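Long-range contact in levoglucosan dehydrogenase (Pseudarthrobacter phenanthrenivorans, PDB 6A3F), which catalyses the NAD(+)-dependent oxidation of levoglucosan to 3-dehydrolevoglucosan, working as a homotetramer of the Gfo/Idh/MocA family: residues Trp185-Phe197 and Ser233-Gly245. Numbering follows the deposited sequence.
Sequences WSADPNSPLSWRF and STWIPERPLQSGG. With SO4 (sulfate ion), chain E.
Arg-239 lays its outer half across one face of the Phe-197 ring: CD stands 4.0 Å from the ring centroid, only 9° off the normal, a CH-pi contact, and CZ makes a cation-pi contact at 4.4 Å. Ring and guanidinium planes diverge by 37°, so the overlap is slanted. An extended chain from CG to NE carries the guanidinium into the bend of 185-191, where three backbone carbonyls hold it. Arg-239 NH2 donates to Ser-186 O (2.6 Å) on a lone pair in the carbonyl plane; Arg-239 NH1 is shared between Asp-188 O and Ser-191 O, the latter at 2.9 Å, both near the guanidinium plane. Asp-188 O also accepts from Ser-191 N, on the opposite face of its carbonyl, closing a type I turn, and Asp-188 OD1 forms an Asx turn with Asn-190 N. Ile-236 CG2 lies over the guanidinium face turned away from Phe-197 and also touches Pro-189 CB at 4.0 Å. Within the C-terminal substrate-binding domain, this fixes the loop after strand 174-182 to strand 238-242, which pairs antiparallel with 256-261. Farther along, Leu-193 N donates to Pro-240 O (2.9 Å), and Pro-192 CB packs on Gln-242 CG at 3.4 Å. Beyond Leu-193 the loop delivers Trp-195, which binds NADH, and Arg-196, which binds both NADH and levoglucosan; in this apo crystal they grip a sulfate, Arg-196 NH1 reaching its O2 at 2.6 Å.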
# COMPACT_ATOMS: atom_id res chain seq x y z
N TRP B 185 16.51 -0.16 15.18
CA TRP B 185 16.93 0.90 16.13
C TRP B 185 18.41 0.71 16.51
O TRP B 185 19.04 1.68 16.87
CB TRP B 185 16.06 0.96 17.38
CG TRP B 185 16.05 -0.30 18.19
CD1 TRP B 185 15.18 -1.35 18.07
CD2 TRP B 185 16.91 -0.61 19.29
NE1 TRP B 185 15.50 -2.32 18.97
CE2 TRP B 185 16.56 -1.91 19.71
CE3 TRP B 185 18.02 0.02 19.88
CZ2 TRP B 185 17.21 -2.54 20.77
CZ3 TRP B 185 18.66 -0.60 20.92
CH2 TRP B 185 18.25 -1.86 21.37
N SER B 186 18.91 -0.51 16.49
CA SER B 186 20.36 -0.72 16.87
C SER B 186 21.23 -1.01 15.64
O SER B 186 22.35 -1.54 15.73
CB SER B 186 20.48 -1.80 17.91
OG SER B 186 20.00 -3.04 17.43
N ALA B 187 20.76 -0.67 14.44
CA ALA B 187 21.47 -1.11 13.24
C ALA B 187 22.74 -0.28 13.00
O ALA B 187 23.52 -0.62 12.14
CB ALA B 187 20.57 -1.00 12.04
N ASP B 188 22.92 0.81 13.70
CA ASP B 188 24.18 1.57 13.68
C ASP B 188 25.15 0.95 14.75
O ASP B 188 24.84 0.90 15.92
CB ASP B 188 23.88 3.02 13.99
CG ASP B 188 25.10 3.96 13.88
OD1 ASP B 188 26.25 3.50 13.85
OD2 ASP B 188 24.88 5.18 13.83
N PRO B 189 26.34 0.52 14.34
CA PRO B 189 27.33 -0.06 15.28
C PRO B 189 27.74 0.90 16.42
O PRO B 189 28.22 0.43 17.48
CB PRO B 189 28.54 -0.39 14.39
CG PRO B 189 28.01 -0.40 13.00
CD PRO B 189 26.89 0.63 12.99
N ASN B 190 27.51 2.20 16.25
CA ASN B 190 27.83 3.23 17.32
C ASN B 190 26.75 3.30 18.40
O ASN B 190 26.96 3.93 19.43
CB ASN B 190 28.06 4.62 16.71
CG ASN B 190 29.28 4.68 15.82
OD1 ASN B 190 30.32 4.11 16.13
ND2 ASN B 190 29.17 5.37 14.69
N SER B 191 25.58 2.69 18.16
CA SER B 191 24.56 2.58 19.16
C SER B 191 25.14 1.79 20.33
O SER B 191 25.71 0.73 20.13
CB SER B 191 23.32 1.94 18.58
OG SER B 191 22.26 1.96 19.49
N PRO B 192 25.02 2.31 21.54
CA PRO B 192 25.87 1.80 22.61
C PRO B 192 25.51 0.40 23.16
O PRO B 192 24.37 -0.15 23.03
CB PRO B 192 25.73 2.84 23.73
CG PRO B 192 24.36 3.42 23.52
CD PRO B 192 24.21 3.45 22.01
N LEU B 193 26.49 -0.18 23.86
CA LEU B 193 26.31 -1.47 24.51
C LEU B 193 25.48 -1.25 25.77
O LEU B 193 25.96 -0.67 26.72
CB LEU B 193 27.70 -2.04 24.85
CG LEU B 193 27.74 -3.51 25.26
CD1 LEU B 193 27.45 -4.43 24.08
CD2 LEU B 193 29.12 -3.87 25.84
N SER B 194 24.21 -1.64 25.73
CA SER B 194 23.33 -1.54 26.83
C SER B 194 23.02 -2.96 27.29
O SER B 194 23.52 -3.95 26.68
CB SER B 194 22.08 -0.78 26.46
OG SER B 194 21.30 -1.54 25.54
N TRP B 195 22.19 -3.05 28.31
CA TRP B 195 21.81 -4.31 28.90
C TRP B 195 21.14 -5.23 27.86
O TRP B 195 21.22 -6.45 28.01
CB TRP B 195 20.93 -4.13 30.12
CG TRP B 195 19.51 -3.72 29.86
CD1 TRP B 195 19.03 -2.44 29.88
CD2 TRP B 195 18.37 -4.57 29.58
NE1 TRP B 195 17.68 -2.43 29.64
CE2 TRP B 195 17.25 -3.72 29.44
CE3 TRP B 195 18.18 -5.95 29.44
CZ2 TRP B 195 15.96 -4.20 29.16
CZ3 TRP B 195 16.91 -6.43 29.18
CH2 TRP B 195 15.81 -5.56 29.06
N ARG B 196 20.45 -4.64 26.88
CA ARG B 196 19.76 -5.47 25.87
C ARG B 196 20.77 -6.20 24.98
O ARG B 196 20.37 -7.11 24.24
CB ARG B 196 18.84 -4.60 24.97
CG ARG B 196 17.65 -4.00 25.67
CD ARG B 196 16.71 -3.27 24.72
NE ARG B 196 15.48 -2.92 25.41
CZ ARG B 196 15.38 -1.94 26.28
NH1 ARG B 196 16.43 -1.16 26.52
NH2 ARG B 196 14.26 -1.77 26.96
N PHE B 197 22.07 -5.87 25.06
CA PHE B 197 23.08 -6.57 24.29
C PHE B 197 23.93 -7.47 25.19
O PHE B 197 24.96 -7.96 24.71
CB PHE B 197 23.93 -5.58 23.48
CG PHE B 197 23.12 -4.82 22.47
CD1 PHE B 197 22.75 -5.41 21.27
CD2 PHE B 197 22.65 -3.55 22.74
CE1 PHE B 197 21.95 -4.74 20.36
CE2 PHE B 197 21.82 -2.89 21.85
CZ PHE B 197 21.47 -3.48 20.66
N SER B 233 22.06 -15.17 14.56
CA SER B 233 23.08 -14.41 13.95
C SER B 233 23.36 -13.17 14.79
O SER B 233 22.43 -12.58 15.38
CB SER B 233 22.71 -14.04 12.54
OG SER B 233 22.38 -15.19 11.77
N THR B 234 24.65 -12.81 14.86
CA THR B 234 25.08 -11.54 15.45
C THR B 234 25.82 -10.78 14.38
O THR B 234 26.81 -11.29 13.79
CB THR B 234 25.94 -11.74 16.70
OG1 THR B 234 25.16 -12.48 17.64
CG2 THR B 234 26.38 -10.43 17.31
N TRP B 235 25.30 -9.60 14.02
CA TRP B 235 25.81 -8.81 12.92
C TRP B 235 26.73 -7.67 13.38
O TRP B 235 27.51 -7.19 12.57
CB TRP B 235 24.65 -8.20 12.15
CG TRP B 235 23.68 -9.19 11.60
CD1 TRP B 235 22.33 -9.20 11.78
CD2 TRP B 235 23.98 -10.24 10.66
NE1 TRP B 235 21.77 -10.22 11.05
CE2 TRP B 235 22.75 -10.89 10.38
CE3 TRP B 235 25.16 -10.75 10.11
CZ2 TRP B 235 22.66 -11.97 9.52
CZ3 TRP B 235 25.06 -11.83 9.26
CH2 TRP B 235 23.83 -12.43 8.98
N ILE B 236 26.51 -7.17 14.57
CA ILE B 236 27.32 -6.05 15.15
C ILE B 236 27.88 -6.62 16.46
O ILE B 236 27.23 -6.71 17.47
CB ILE B 236 26.47 -4.77 15.32
CG1 ILE B 236 26.06 -4.24 13.94
CG2 ILE B 236 27.22 -3.73 16.18
CD1 ILE B 236 25.12 -3.05 13.97
N PRO B 237 29.11 -7.18 16.37
CA PRO B 237 29.59 -8.02 17.45
C PRO B 237 30.27 -7.24 18.59
O PRO B 237 30.61 -7.83 19.58
CB PRO B 237 30.61 -8.93 16.76
CG PRO B 237 31.13 -8.07 15.65
CD PRO B 237 29.89 -7.35 15.15
N GLU B 238 30.42 -5.94 18.40
CA GLU B 238 31.08 -5.08 19.36
C GLU B 238 30.35 -3.73 19.38
O GLU B 238 30.08 -3.15 18.34
CB GLU B 238 32.53 -4.97 18.87
CG GLU B 238 33.39 -3.91 19.47
CD GLU B 238 34.82 -4.18 19.04
OE1 GLU B 238 35.29 -3.51 18.12
OE2 GLU B 238 35.41 -5.13 19.58
N ARG B 239 30.17 -3.17 20.56
CA ARG B 239 29.63 -1.80 20.63
C ARG B 239 30.36 -0.98 21.71
O ARG B 239 30.94 -1.52 22.67
CB ARG B 239 28.14 -1.80 21.00
CG ARG B 239 27.24 -2.35 19.90
CD ARG B 239 25.81 -2.58 20.39
NE ARG B 239 24.97 -3.11 19.31
CZ ARG B 239 24.54 -2.43 18.24
NH1 ARG B 239 24.82 -1.14 18.09
NH2 ARG B 239 23.82 -3.07 17.31
N PRO B 240 30.30 0.34 21.55
CA PRO B 240 30.93 1.20 22.54
C PRO B 240 30.13 1.28 23.83
O PRO B 240 28.93 1.47 23.79
CB PRO B 240 30.92 2.61 21.91
CG PRO B 240 29.81 2.54 20.88
CD PRO B 240 29.85 1.10 20.38
N LEU B 241 30.80 1.23 24.98
CA LEU B 241 30.12 1.55 26.20
C LEU B 241 29.82 3.06 26.20
O LEU B 241 30.51 3.82 25.55
CB LEU B 241 31.02 1.12 27.37
CG LEU B 241 31.13 -0.39 27.62
CD1 LEU B 241 32.37 -0.73 28.44
CD2 LEU B 241 29.88 -0.95 28.32
N GLN B 242 28.77 3.47 26.91
CA GLN B 242 28.49 4.91 27.22
C GLN B 242 29.27 5.30 28.48
O GLN B 242 28.96 4.78 29.55
CB GLN B 242 27.01 5.17 27.50
CG GLN B 242 26.13 5.05 26.26
CD GLN B 242 24.66 5.30 26.53
OE1 GLN B 242 23.97 4.54 27.20
NE2 GLN B 242 24.17 6.41 25.99
N SER B 243 30.28 6.16 28.34
CA SER B 243 31.20 6.47 29.49
C SER B 243 30.47 7.29 30.57
O SER B 243 30.83 7.31 31.76
CB SER B 243 32.47 7.16 29.00
OG SER B 243 32.28 8.55 28.81
N GLY B 244 29.40 7.97 30.17
CA GLY B 244 28.66 8.82 31.08
C GLY B 244 27.41 8.12 31.61
O GLY B 244 26.60 8.76 32.24
N GLY B 245 27.29 6.81 31.38
CA GLY B 245 26.26 5.99 32.01
C GLY B 245 25.09 5.71 31.08
O GLY B 245 24.91 6.36 30.04
S SO4 E . 15.26 0.46 29.69
O1 SO4 E . 14.17 -0.54 29.56
O2 SO4 E . 16.05 0.55 28.43
O3 SO4 E . 14.66 1.80 30.04
O4 SO4 E . 16.15 -0.02 30.79
O HOH W 1 30.97 -0.11 17.55
O HOH W 2 27.03 1.45 27.77